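Local coordinates for aggregation suppressing protein (Salmonella enterica subsp. enterica serovar Typhimurium, PDB 4ZJ9), which probably acts as a small heat shock chaperone that suppresses aggregation of other proteins under stress, at residues L58-V63 against L128-I133; P64-E69 against I102-F107; N79-G84 against Q108-L113. One frame throughout, in Å; residues are numbered along the deposited sequence.

Interaction 1 (L58-V63 against L128-I133); sequences LLTVSV and LLLVEI
Leu59 with Val131 and Val61 with Leu129 are the hydrogen-bonded pairs of two antiparallel strands whose N-to-C directions differ by 164°. Each pair closes a two-bond ring. Leu59 N reaches Val131 O at 2.9 Å, nearly straight at 177° on the hydrogen, and Val61 N reaches Leu129 O at 2.7 Å; both are answered by the reverse bonds. In the non-hydrogen-bonded pairs the alpha carbons make CA-H...O contacts with the same carbonyls, as Thr60 CA does with Leu129 O at 3.3 Å.

Side-chain packing divides between two faces. On the face of Leu59, Val61, Leu129 and Val131, all buried, the beta carbons pair across the strands, with Val61 CB 4.1 Å from Leu129 CB. Val63, already past the strand, has CG2 between its own N and carbonyl carbon, which brings this methyl 4.0 Å from Leu129 CB. On the other face Leu130 lies alongside Thr60, pointing the same way, its CD1 4.0 Å from Thr60 CG2.

The pair forms the middle of a four-stranded sheet, between strands 47-51 and 118-125. Leu59, Val61 and Val63 pack on strand 107-112 of the opposing sheet in the alpha-crystallin sandwich, while Thr60, Ser62 and Leu128 touch the second subunit.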
loop_
_atom_site.group_PDB
_atom_site.type_symbol
_atom_site.label_atom_id
_atom_site.label_comp_id
_atom_site.label_asym_id
_atom_site.label_seq_id
_atom_site.Cartn_x
_atom_site.Cartn_y
_atom_site.Cartn_z
ATOM N N LEU A 58 -16.587 -6.864 -5.053
ATOM C CA LEU A 58 -15.131 -6.737 -5.080
ATOM C C LEU A 58 -14.699 -6.136 -3.780
ATOM O O LEU A 58 -15.096 -5.036 -3.435
ATOM C CB LEU A 58 -14.615 -5.927 -6.247
ATOM C CG LEU A 58 -13.069 -5.796 -6.258
ATOM C CD1 LEU A 58 -12.380 -7.093 -6.664
ATOM C CD2 LEU A 58 -12.603 -4.643 -7.157
ATOM N N LEU A 59 -13.890 -6.889 -3.054
ATOM C CA LEU A 59 -13.306 -6.425 -1.821
ATOM C C LEU A 59 -11.878 -6.016 -2.125
ATOM O O LEU A 59 -11.094 -6.776 -2.732
ATOM C CB LEU A 59 -13.308 -7.566 -0.791
ATOM C CG LEU A 59 -12.511 -7.283 0.461
ATOM C CD1 LEU A 59 -13.182 -6.192 1.274
ATOM C CD2 LEU A 59 -12.404 -8.600 1.214
ATOM N N THR A 60 -11.528 -4.814 -1.721
ATOM C CA THR A 60 -10.149 -4.349 -1.855
ATOM C C THR A 60 -9.579 -4.017 -0.500
ATOM O O THR A 60 -10.102 -3.147 0.220
ATOM C CB THR A 60 -10.132 -3.065 -2.775
ATOM O OG1 THR A 60 -10.630 -3.452 -4.054
ATOM C CG2 THR A 60 -8.747 -2.531 -2.960
ATOM N N VAL A 61 -8.479 -4.682 -0.148
ATOM C CA VAL A 61 -7.843 -4.415 1.119
ATOM C C VAL A 61 -6.477 -3.759 0.873
ATOM O O VAL A 61 -5.694 -4.228 0.058
ATOM C CB VAL A 61 -7.653 -5.714 1.911
ATOM C CG1 VAL A 61 -7.165 -5.422 3.332
ATOM C CG2 VAL A 61 -8.964 -6.453 1.973
ATOM N N SER A 62 -6.226 -2.668 1.607
ATOM C CA SER A 62 -4.946 -1.917 1.511
ATOM C C SER A 62 -3.889 -2.661 2.347
ATOM O O SER A 62 -4.019 -2.726 3.564
ATOM C CB SER A 62 -5.060 -0.495 2.038
ATOM O OG SER A 62 -3.798 0.215 1.822
ATOM N N VAL A 63 -2.903 -3.268 1.683
ATOM C CA VAL A 63 -1.923 -4.082 2.361
ATOM C C VAL A 63 -0.504 -3.763 1.803
ATOM O O VAL A 63 0.184 -4.653 1.287
ATOM C CB VAL A 63 -2.228 -5.586 2.279
ATOM C CG1 VAL A 63 -3.379 -5.942 3.237
ATOM C CG2 VAL A 63 -2.481 -5.975 0.868
ATOM N N LEU A 128 -2.351 -3.787 -2.830
ATOM C CA LEU A 128 -3.753 -3.983 -2.683
ATOM C C LEU A 128 -4.094 -5.468 -2.818
ATOM O O LEU A 128 -3.498 -6.172 -3.623
ATOM C CB LEU A 128 -4.607 -3.170 -3.707
ATOM C CG LEU A 128 -4.421 -1.653 -3.650
ATOM C CD1 LEU A 128 -5.214 -1.002 -4.775
ATOM C CD2 LEU A 128 -4.721 -1.089 -2.290
ATOM N N LEU A 129 -5.035 -5.934 -1.968
ATOM C CA LEU A 129 -5.486 -7.310 -2.095
ATOM C C LEU A 129 -6.893 -7.208 -2.634
ATOM O O LEU A 129 -7.754 -6.594 -1.979
ATOM C CB LEU A 129 -5.495 -7.973 -0.729
ATOM C CG LEU A 129 -6.038 -9.429 -0.775
ATOM C CD1 LEU A 129 -5.199 -10.401 -1.611
ATOM C CD2 LEU A 129 -6.070 -9.874 0.667
ATOM N N LEU A 130 -7.122 -7.759 -3.806
ATOM C CA LEU A 130 -8.372 -7.715 -4.487
ATOM C C LEU A 130 -9.023 -9.086 -4.487
ATOM O O LEU A 130 -8.496 -10.035 -5.073
ATOM C CB LEU A 130 -8.175 -7.265 -5.941
ATOM C CG LEU A 130 -8.238 -5.725 -6.055
ATOM C CD1 LEU A 130 -7.020 -5.037 -5.495
ATOM C CD2 LEU A 130 -8.299 -5.369 -7.528
ATOM N N VAL A 131 -10.196 -9.167 -3.879
ATOM C CA VAL A 131 -10.943 -10.404 -3.732
ATOM C C VAL A 131 -12.317 -10.296 -4.394
ATOM O O VAL A 131 -13.182 -9.522 -3.956
ATOM C CB VAL A 131 -11.112 -10.728 -2.261
ATOM C CG1 VAL A 131 -11.757 -12.127 -2.138
ATOM C CG2 VAL A 131 -9.742 -10.775 -1.628
ATOM N N GLU A 132 -12.530 -11.062 -5.457
ATOM C CA GLU A 132 -13.830 -11.108 -6.125
ATOM C C GLU A 132 -14.673 -12.171 -5.484
ATOM O O GLU A 132 -14.228 -13.285 -5.282
ATOM C CB GLU A 132 -13.706 -11.444 -7.622
ATOM C CG GLU A 132 -12.727 -10.507 -8.326
ATOM C CD GLU A 132 -12.586 -10.775 -9.814
ATOM O OE1 GLU A 132 -12.904 -11.909 -10.262
ATOM O OE2 GLU A 132 -12.150 -9.830 -10.523
ATOM N N ILE A 133 -15.892 -11.785 -5.188
ATOM C CA ILE A 133 -16.840 -12.627 -4.518
ATOM C C ILE A 133 -18.066 -12.679 -5.451
ATOM O O ILE A 133 -18.621 -11.654 -5.831
ATOM C CB ILE A 133 -17.230 -12.081 -3.154
ATOM C CG1 ILE A 133 -16.026 -11.967 -2.219
ATOM C CG2 ILE A 133 -18.323 -12.922 -2.517
ATOM C CD1 ILE A 133 -16.199 -10.798 -1.258
#

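Interaction 2 (P64-E69 against I102-F107); sequences PGWKEE and IRKADF
Lys104 NZ is held by two oxygens: it donates to Gly65 O at 3.0 Å and forms a salt bridge with Glu70, just beyond the 64-69 segment. The bond to Gly65 does not follow a lone pair, since the nitrogen stands 48° out of the carbonyl plane. The lysine chain reaches it across one face of the Trp66 indole. CG starts anti to the backbone N (chi1 -167°), placing it 3.7 Å from Trp66 NE1. Further along, CE sits over the six-membered ring, 3.9 Å from its centroid, a CH-pi contact, and the ammonium lies over the face of the five-membered ring, 4.7 Å from its centroid, a cation-pi contact.

The opposite indole face receives Phe107. This is a T-shaped stack with planes at 82°: the phenyl edge is directed at the indole, Phe107 CE1 coming within 3.6 Å of Trp66 CZ2, offset toward the rim. At the indole edge, in its plane, Ala105 O lies 3.4 Å from Trp66 CZ2. The tryptophan is therefore restrained on both faces and along one edge, which should fix its rotation. Asp106 OD1 also approaches this edge, but its hydrogen bond goes to His86 N.

Both segments are essentially loop: 64-69 links strands 56-62 and 71-76, while 102-107 leads from strand 97-100 into strand 107-112. Trp66 and Phe107 both pack on Leu71 of strand 71-76. Ile102 N bonds Asp48 OD1 of the second subunit, and Gly65 makes backbone hydrogen bonds to that subunit, so both segments reach the dimer interface.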
loop_
_atom_site.group_PDB
_atom_site.type_symbol
_atom_site.label_atom_id
_atom_site.label_comp_id
_atom_site.label_asym_id
_atom_site.label_seq_id
_atom_site.Cartn_x
_atom_site.Cartn_y
_atom_site.Cartn_z
ATOM N N PRO A 64 -0.051 -2.488 1.943
ATOM C CA PRO A 64 1.241 -2.155 1.309
ATOM C C PRO A 64 2.354 -2.843 2.084
ATOM O O PRO A 64 2.251 -2.975 3.320
ATOM C CB PRO A 64 1.289 -0.649 1.423
ATOM C CG PRO A 64 0.396 -0.288 2.588
ATOM C CD PRO A 64 -0.708 -1.306 2.490
ATOM N N GLY A 65 3.370 -3.324 1.370
ATOM C CA GLY A 65 4.460 -4.059 1.996
ATOM C C GLY A 65 4.218 -5.497 2.411
ATOM O O GLY A 65 5.131 -6.202 2.898
ATOM N N TRP A 66 2.981 -5.939 2.298
ATOM C CA TRP A 66 2.646 -7.347 2.638
ATOM C C TRP A 66 3.030 -8.274 1.498
ATOM O O TRP A 66 2.818 -7.907 0.318
ATOM C CB TRP A 66 1.150 -7.481 2.964
ATOM C CG TRP A 66 0.796 -6.903 4.272
ATOM C CD1 TRP A 66 0.550 -5.611 4.558
ATOM C CD2 TRP A 66 0.662 -7.629 5.485
ATOM N NE1 TRP A 66 0.262 -5.466 5.866
ATOM C CE2 TRP A 66 0.308 -6.708 6.470
ATOM C CE3 TRP A 66 0.838 -8.965 5.822
ATOM C CZ2 TRP A 66 0.117 -7.060 7.777
ATOM C CZ3 TRP A 66 0.647 -9.333 7.144
ATOM C CH2 TRP A 66 0.272 -8.375 8.112
ATOM N N LYS A 67 3.612 -9.434 1.850
ATOM C CA LYS A 67 3.974 -10.488 0.897
ATOM C C LYS A 67 2.874 -11.572 0.815
ATOM O O LYS A 67 2.055 -11.728 1.721
ATOM C CB LYS A 67 5.313 -11.136 1.253
ATOM C CG LYS A 67 6.550 -10.236 1.111
ATOM C CD LYS A 67 7.795 -10.938 1.634
ATOM N N GLU A 68 2.866 -12.311 -0.292
ATOM C CA GLU A 68 1.797 -13.278 -0.531
ATOM C C GLU A 68 1.844 -14.320 0.555
ATOM O O GLU A 68 0.825 -14.719 1.093
ATOM C CB GLU A 68 1.808 -13.897 -1.946
ATOM C CG GLU A 68 2.901 -14.919 -2.252
ATOM C CD GLU A 68 2.985 -15.329 -3.759
ATOM O OE1 GLU A 68 2.047 -15.073 -4.548
ATOM O OE2 GLU A 68 4.020 -15.903 -4.177
ATOM N N GLU A 69 3.025 -14.700 0.968
ATOM C CA GLU A 69 3.115 -15.707 2.062
ATOM C C GLU A 69 2.588 -15.246 3.444
ATOM O O GLU A 69 2.374 -16.063 4.319
ATOM C CB GLU A 69 4.555 -16.250 2.224
ATOM C CG GLU A 69 5.597 -15.200 2.555
ATOM C CD GLU A 69 6.209 -14.580 1.312
ATOM O OE1 GLU A 69 5.594 -14.637 0.196
ATOM O OE2 GLU A 69 7.314 -14.024 1.466
ATOM N N ILE A 102 5.796 3.963 8.834
ATOM C CA ILE A 102 4.995 2.894 8.246
ATOM C C ILE A 102 4.886 1.757 9.267
ATOM O O ILE A 102 5.890 1.119 9.622
ATOM C CB ILE A 102 5.656 2.337 6.985
ATOM C CG1 ILE A 102 5.635 3.364 5.873
ATOM C CG2 ILE A 102 4.882 1.132 6.458
ATOM C CD1 ILE A 102 6.357 2.924 4.604
ATOM N N ARG A 103 3.677 1.536 9.738
ATOM C CA ARG A 103 3.407 0.520 10.766
ATOM C C ARG A 103 2.759 -0.686 10.066
ATOM O O ARG A 103 1.933 -0.516 9.175
ATOM C CB ARG A 103 2.519 1.105 11.912
ATOM C CG ARG A 103 3.195 2.281 12.654
ATOM C CD ARG A 103 2.359 2.926 13.755
ATOM N N LYS A 104 3.210 -1.888 10.414
ATOM C CA LYS A 104 2.699 -3.117 9.827
ATOM C C LYS A 104 2.349 -4.055 11.023
ATOM O O LYS A 104 3.195 -4.391 11.856
ATOM C CB LYS A 104 3.743 -3.705 8.866
ATOM C CG LYS A 104 3.243 -4.823 7.941
ATOM C CD LYS A 104 4.380 -5.409 7.090
ATOM C CE LYS A 104 4.222 -6.898 6.814
ATOM N NZ LYS A 104 5.135 -7.283 5.689
ATOM N N ALA A 105 1.073 -4.373 11.128
ATOM C CA ALA A 105 0.525 -5.128 12.226
ATOM C C ALA A 105 -0.399 -6.195 11.682
ATOM O O ALA A 105 -1.121 -5.953 10.715
ATOM C CB ALA A 105 -0.241 -4.188 13.149
ATOM N N ASP A 106 -0.361 -7.365 12.310
ATOM C CA ASP A 106 -1.208 -8.488 11.938
ATOM C C ASP A 106 -2.669 -8.071 12.041
ATOM O O ASP A 106 -3.038 -7.218 12.868
ATOM C CB ASP A 106 -0.921 -9.684 12.865
ATOM C CG ASP A 106 0.491 -10.227 12.708
ATOM O OD1 ASP A 106 1.201 -9.704 11.825
ATOM O OD2 ASP A 106 0.875 -11.192 13.414
ATOM N N PHE A 107 -3.516 -8.653 11.197
ATOM C CA PHE A 107 -4.923 -8.287 11.186
ATOM C C PHE A 107 -5.791 -9.464 10.787
ATOM O O PHE A 107 -5.291 -10.485 10.322
ATOM C CB PHE A 107 -5.159 -7.155 10.199
ATOM C CG PHE A 107 -4.868 -7.530 8.771
ATOM C CD1 PHE A 107 -3.603 -7.340 8.225
ATOM C CD2 PHE A 107 -5.873 -8.035 7.963
ATOM C CE1 PHE A 107 -3.360 -7.660 6.896
ATOM C CE2 PHE A 107 -5.636 -8.340 6.639
ATOM C CZ PHE A 107 -4.361 -8.199 6.123
#

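Interaction 3 (N79-G84 against Q108-L113); sequences NLNITG and QLSFSL
Leu80 and Ile82 meet Phe111 and Leu109 as hydrogen-bonded pairs of an antiparallel strand pair, and their side chains make the closely packed face of the contact. Leu80 N donates to Phe111 O at 2.8 Å and takes the return bond from Phe111 N on its own carbonyl; Ile82 and Leu109 repeat this pattern, with Ile82 N 3.0 Å from Leu109 O. Leu80 CB lies 3.5 Å from Phe111 O and 3.9 Å from Leu113 CD2, so this beta carbon sits between the Phe111 carbonyl and the residue just past the strand. Leu113 reaches this face because its CG is anti to the carbonyl carbon (chi1 -61°), which swings the branch back over Leu80.

These strands belong to a three-stranded sheet, 71-76, 79-84 and 107-112, that forms one layer of the immunoglobulin-like alpha-crystallin sandwich. From its inner face Leu80 packs on Ile133 and Ile82 on Leu129 of the other layer, while Phe111 meets Tyr47 edge-to-face.

The outer face, with Asn79, Asn81, Thr83, Gln108, Ser110 and Ser112, is polar and more exposed. Two side-chain bonds cross it. Ser112 OG donates to Asn79 OD1 at 2.6 Å, arriving almost in line with the amide C=O (176°). Ser110 OG donates to Asn81 OD1 at 2.5 Å from a different direction, tilted 23° out of the amide plane. At the end of this face nearest Gly84, the contact is weaker: Thr83 OG1 approaches only the aliphatic Gln108 CG, at 3.6 Å.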
loop_
_atom_site.group_PDB
_atom_site.type_symbol
_atom_site.label_atom_id
_atom_site.label_comp_id
_atom_site.label_asym_id
_atom_site.label_seq_id
_atom_site.Cartn_x
_atom_site.Cartn_y
_atom_site.Cartn_z
ATOM N N ASN A 79 -18.317 -17.536 6.487
ATOM C CA ASN A 79 -17.560 -16.272 6.515
ATOM C C ASN A 79 -16.208 -16.373 5.758
ATOM O O ASN A 79 -15.543 -17.389 5.765
ATOM C CB ASN A 79 -17.424 -15.726 7.963
ATOM C CG ASN A 79 -18.784 -15.685 8.704
ATOM O OD1 ASN A 79 -19.747 -15.055 8.255
ATOM N ND2 ASN A 79 -18.858 -16.374 9.830
ATOM N N LEU A 80 -15.871 -15.271 5.091
ATOM C CA LEU A 80 -14.594 -15.051 4.397
ATOM C C LEU A 80 -13.701 -14.373 5.386
ATOM O O LEU A 80 -14.053 -13.287 5.889
ATOM C CB LEU A 80 -14.793 -14.104 3.217
ATOM C CG LEU A 80 -13.499 -13.627 2.549
ATOM C CD1 LEU A 80 -12.698 -14.814 2.020
ATOM C CD2 LEU A 80 -13.848 -12.679 1.434
ATOM N N ASN A 81 -12.543 -14.994 5.633
ATOM C CA ASN A 81 -11.589 -14.516 6.600
ATOM C C ASN A 81 -10.312 -14.211 5.857
ATOM O O ASN A 81 -9.820 -15.046 5.079
ATOM C CB ASN A 81 -11.340 -15.536 7.699
ATOM C CG ASN A 81 -12.571 -15.760 8.563
ATOM O OD1 ASN A 81 -13.283 -14.787 8.964
ATOM N ND2 ASN A 81 -12.850 -17.031 8.850
ATOM N N ILE A 82 -9.842 -12.997 6.034
ATOM C CA ILE A 82 -8.595 -12.551 5.452
ATOM C C ILE A 82 -7.649 -12.264 6.605
ATOM O O ILE A 82 -7.896 -11.369 7.400
ATOM C CB ILE A 82 -8.763 -11.238 4.664
ATOM C CG1 ILE A 82 -9.968 -11.231 3.715
ATOM C CG2 ILE A 82 -7.417 -10.847 3.979
ATOM C CD1 ILE A 82 -9.901 -12.192 2.579
ATOM N N THR A 83 -6.543 -12.989 6.670
ATOM C CA THR A 83 -5.618 -12.887 7.796
ATOM C C THR A 83 -4.244 -12.509 7.328
ATOM O O THR A 83 -3.689 -13.133 6.445
ATOM C CB THR A 83 -5.474 -14.243 8.505
ATOM O OG1 THR A 83 -6.778 -14.733 8.815
ATOM C CG2 THR A 83 -4.655 -14.102 9.774
ATOM N N GLY A 84 -3.678 -11.508 7.949
ATOM C CA GLY A 84 -2.320 -11.124 7.703
ATOM C C GLY A 84 -1.539 -11.418 8.944
ATOM O O GLY A 84 -1.854 -10.904 10.046
ATOM N N GLN A 108 -7.084 -9.318 10.996
ATOM C CA GLN A 108 -8.044 -10.254 10.523
ATOM C C GLN A 108 -9.332 -9.513 10.238
ATOM O O GLN A 108 -9.925 -8.855 11.117
ATOM C CB GLN A 108 -8.279 -11.399 11.499
ATOM C CG GLN A 108 -8.904 -12.586 10.780
ATOM C CD GLN A 108 -9.928 -13.311 11.604
ATOM O OE1 GLN A 108 -10.980 -12.747 11.930
ATOM N NE2 GLN A 108 -9.632 -14.561 11.949
ATOM N N LEU A 109 -9.723 -9.605 8.969
ATOM C CA LEU A 109 -10.950 -9.069 8.485
ATOM C C LEU A 109 -11.880 -10.255 8.248
ATOM O O LEU A 109 -11.427 -11.295 7.890
ATOM C CB LEU A 109 -10.703 -8.265 7.217
ATOM C CG LEU A 109 -9.779 -7.069 7.393
ATOM C CD1 LEU A 109 -9.682 -6.392 6.059
ATOM C CD2 LEU A 109 -10.327 -6.064 8.410
ATOM N N SER A 110 -13.173 -10.077 8.504
ATOM C CA SER A 110 -14.197 -11.146 8.365
ATOM C C SER A 110 -15.389 -10.607 7.649
ATOM O O SER A 110 -15.861 -9.489 7.950
ATOM C CB SER A 110 -14.590 -11.656 9.737
ATOM O OG SER A 110 -13.612 -12.590 10.179
ATOM N N PHE A 111 -15.830 -11.304 6.625
ATOM C CA PHE A 111 -17.031 -10.862 5.865
ATOM C C PHE A 111 -17.952 -12.013 5.658
ATOM O O PHE A 111 -17.553 -13.044 5.112
ATOM C CB PHE A 111 -16.653 -10.224 4.505
ATOM C CG PHE A 111 -15.635 -9.117 4.618
ATOM C CD1 PHE A 111 -14.274 -9.419 4.686
ATOM C CD2 PHE A 111 -16.045 -7.784 4.709
ATOM C CE1 PHE A 111 -13.333 -8.414 4.822
ATOM C CE2 PHE A 111 -15.109 -6.771 4.840
ATOM C CZ PHE A 111 -13.745 -7.084 4.913
ATOM N N SER A 112 -19.194 -11.871 6.116
ATOM C CA SER A 112 -20.205 -12.929 5.909
ATOM C C SER A 112 -20.497 -12.990 4.406
ATOM O O SER A 112 -20.614 -11.960 3.739
ATOM C CB SER A 112 -21.501 -12.659 6.715
ATOM O OG SER A 112 -21.870 -13.843 7.411
ATOM N N LEU A 113 -20.495 -14.191 3.859
ATOM C CA LEU A 113 -20.843 -14.391 2.479
ATOM C C LEU A 113 -22.348 -14.744 2.371
ATOM O O LEU A 113 -22.857 -15.620 3.052
ATOM C CB LEU A 113 -20.032 -15.499 1.886
ATOM C CG LEU A 113 -18.504 -15.289 1.865
ATOM C CD1 LEU A 113 -17.832 -16.536 1.315
ATOM C CD2 LEU A 113 -18.098 -14.057 1.079
#

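Interactions 1 and 3 lie in the two facing sheets of the sandwich, their centres about 11 Å apart, and meet through its core: Leu129 CD2 is 3.7 Å from Ile82 CG2, and Leu59 CD2 is 3.7 Å from Phe111 CE1. Interaction 2 covers one end of that core, with Val63 CG1 3.8 Å from Phe107 CZ and Trp66 CZ3 3.5 Å from Gly84 CA. A probable hydrogen bond from Phe107 N to Gly84 O, 3.0 Å, continues the strand pairing of interaction 3 into it. Interactions 1 and 2 also touch the second subunit, whereas interaction 3 does not. The side chains of Ile133 and Phe111 each lie about 4 Å from a bound methylpentanediol, probably from the crystallisation liquor.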